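Local coordinates for protein BZZ1 (Saccharomyces cerevisiae, PDB 1ZUU) that acts in endocytosis and vacuolar trafficking and, with type I myosins, restores actin cytoskeleton polarity after salt stress, here represented by its first SH3 domain, at residues A[35-40]-A[50-55]. Sequence-based numbering, arbitrary orientation. Where two conformers were deposited one is given.
Sequences SGWTKI and LVPTTY
The carbonyl of Gly-36 receives the amide of Thr-53 in a nearly straight hydrogen bond, N to O 3.0 Å, with the donor tilted 33° from the carbonyl plane. A water donates to the same oxygen and accepts from Thr-54 N, tying the turn that enters strand 37-40 to the 3-10 segment 53-55. Trp-37, whose N donates to Ser-35 OG in an ST turn, has CG anti to its carbonyl carbon (chi1 -61°), which carries the six-membered half of its indole across the backbone at Val-51 and Pro-52: CE3 stands 3.4 Å from Val-51 C, and CZ3 lies 3.8 Å from Pro-52 CD. Leu-50 CB touches CE3 as well, at 3.9 Å. With an alanine here the indole is gone, which would probably leave Pro-52 CD and Leu-50 CB without their aromatic neighbour and open a gap beside the Val-51 peptide. Thr-38 forms both bonds of an antiparallel hydrogen-bonded pair with Val-51, its N reaching Val-51 O at 2.9 Å while its O accepts from Val-51 N. Its hydroxyl meets that of Thr-53 at 2.7 Å (OG1 to OG1), the two side chains crossing at about a right angle; Thr-53 OG1 is also hydrogen-bonded to Asp-32. Next, Lys-39 rests its CB against Leu-50 CD2. The end of Ile-40 reaches the side of the sheet carrying Thr-38 and Val-51, its CD1 3.9 Å from Val-51 CG2, with Ile-56 also touching it. An antiparallel hairpin whose second strand runs into a short 3-10 turn is characteristic of the SH3 fold, in which the tryptophan opening strand 37-42 and the proline before the turn, here Pro-52, usually line the groove for proline-rich ligands, a role probably kept here.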
loop_
_atom_site.group_PDB
_atom_site.type_symbol
_atom_site.label_atom_id
_atom_site.label_comp_id
_atom_site.label_asym_id
_atom_site.label_seq_id
_atom_site.Cartn_x
_atom_site.Cartn_y
_atom_site.Cartn_z
ATOM N N SER A 35 -9.219 5.943 8.638
ATOM C CA SER A 35 -9.670 4.574 8.477
ATOM C C SER A 35 -8.620 3.554 8.926
ATOM O O SER A 35 -9.000 2.374 9.174
ATOM C CB SER A 35 -10.034 4.257 7.024
ATOM O OG SER A 35 -8.887 4.259 6.207
ATOM N N GLY A 36 -7.338 3.925 8.921
ATOM C CA GLY A 36 -6.238 2.999 9.093
ATOM C C GLY A 36 -5.631 2.519 7.776
ATOM O O GLY A 36 -4.656 1.728 7.838
ATOM N N TRP A 37 -6.154 2.956 6.642
ATOM C CA TRP A 37 -5.701 2.503 5.341
ATOM C C TRP A 37 -5.276 3.688 4.495
ATOM O O TRP A 37 -5.889 4.761 4.529
ATOM C CB TRP A 37 -6.861 1.790 4.620
ATOM C CG TRP A 37 -7.359 0.589 5.352
ATOM C CD1 TRP A 37 -8.250 0.585 6.397
ATOM C CD2 TRP A 37 -7.041 -0.787 5.089
ATOM N NE1 TRP A 37 -8.506 -0.710 6.809
ATOM C CE2 TRP A 37 -7.773 -1.572 6.017
ATOM C CE3 TRP A 37 -6.251 -1.461 4.127
ATOM C CZ2 TRP A 37 -7.698 -2.963 6.032
ATOM C CZ3 TRP A 37 -6.160 -2.833 4.146
ATOM C CH2 TRP A 37 -6.901 -3.581 5.079
ATOM N N THR A 38 -4.232 3.454 3.669
ATOM C CA THR A 38 -3.707 4.443 2.727
ATOM C C THR A 38 -3.900 3.893 1.310
ATOM O O THR A 38 -3.665 2.697 1.070
ATOM C CB THR A 38 -2.208 4.656 2.988
ATOM O OG1 THR A 38 -2.013 5.188 4.301
ATOM C CG2 THR A 38 -1.582 5.621 2.035
ATOM N N LYS A 39 -4.361 4.723 0.382
ATOM C CA LYS A 39 -4.450 4.270 -1.000
ATOM C C LYS A 39 -3.104 4.551 -1.683
ATOM O O LYS A 39 -2.567 5.667 -1.580
ATOM C CB LYS A 39 -5.604 4.928 -1.758
ATOM C CG LYS A 39 -5.919 4.187 -3.066
ATOM C CD LYS A 39 -7.007 4.808 -3.869
ATOM C CE LYS A 39 -8.330 4.471 -3.293
ATOM N NZ LYS A 39 -9.431 5.226 -4.026
ATOM N N ILE A 40 -2.591 3.534 -2.396
ATOM C CA ILE A 40 -1.313 3.590 -3.063
ATOM C C ILE A 40 -1.430 2.895 -4.448
ATOM O O ILE A 40 -2.344 2.124 -4.712
ATOM C CB ILE A 40 -0.169 2.916 -2.219
ATOM C CG1 ILE A 40 -0.448 1.425 -2.041
ATOM C CG2 ILE A 40 0.036 3.636 -0.912
ATOM C CD1 ILE A 40 0.812 0.627 -1.653
ATOM N N LEU A 50 -5.950 -0.009 -1.481
ATOM C CA LEU A 50 -5.694 0.279 -0.066
ATOM C C LEU A 50 -4.766 -0.783 0.558
ATOM O O LEU A 50 -4.857 -1.965 0.289
ATOM C CB LEU A 50 -7.003 0.273 0.730
ATOM C CG LEU A 50 -7.951 1.439 0.462
ATOM C CD1 LEU A 50 -9.194 1.240 1.314
ATOM C CD2 LEU A 50 -7.401 2.781 0.748
ATOM N N VAL A 51 -3.898 -0.260 1.471
ATOM C CA VAL A 51 -3.049 -1.079 2.294
ATOM C C VAL A 51 -3.056 -0.479 3.712
ATOM O O VAL A 51 -3.346 0.697 3.893
ATOM C CB VAL A 51 -1.602 -1.183 1.790
ATOM C CG1 VAL A 51 -1.591 -1.750 0.354
ATOM C CG2 VAL A 51 -0.883 0.158 1.843
ATOM N N PRO A 52 -2.658 -1.256 4.731
ATOM C CA PRO A 52 -2.620 -0.678 6.101
ATOM C C PRO A 52 -1.547 0.386 6.168
ATOM O O PRO A 52 -0.365 0.167 5.814
ATOM C CB PRO A 52 -2.315 -1.875 6.984
ATOM C CG PRO A 52 -2.757 -3.084 6.187
ATOM C CD PRO A 52 -2.433 -2.715 4.742
ATOM N N THR A 53 -1.891 1.561 6.732
ATOM C CA THR A 53 -0.985 2.702 6.754
ATOM C C THR A 53 0.327 2.394 7.490
ATOM O O THR A 53 1.396 2.842 7.034
ATOM C CB THR A 53 -1.714 3.884 7.456
ATOM O OG1 THR A 53 -2.871 4.102 6.652
ATOM C CG2 THR A 53 -0.855 5.115 7.576
ATOM N N THR A 54 0.271 1.671 8.585
ATOM C CA THR A 54 1.470 1.415 9.388
ATOM C C THR A 54 2.450 0.462 8.661
ATOM O O THR A 54 3.585 0.261 9.152
ATOM C CB THR A 54 1.175 0.923 10.773
ATOM O OG1 THR A 54 0.455 -0.295 10.630
ATOM C CG2 THR A 54 0.393 1.975 11.577
ATOM N N TYR A 55 2.045 -0.169 7.556
ATOM C CA TYR A 55 2.901 -1.163 6.891
ATOM C C TYR A 55 3.851 -0.481 5.880
ATOM O O TYR A 55 4.762 -1.193 5.371
ATOM C CB TYR A 55 2.063 -2.215 6.169
ATOM C CG TYR A 55 1.394 -3.247 7.049
ATOM C CD1 TYR A 55 0.897 -2.926 8.346
ATOM C CD2 TYR A 55 1.245 -4.527 6.600
ATOM C CE1 TYR A 55 0.249 -3.857 9.128
ATOM C CE2 TYR A 55 0.592 -5.495 7.381
ATOM C CZ TYR A 55 0.054 -5.132 8.628
ATOM O OH TYR A 55 -0.616 -6.088 9.365
HETATM O O HOH W 1 -2.674 1.380 9.823
#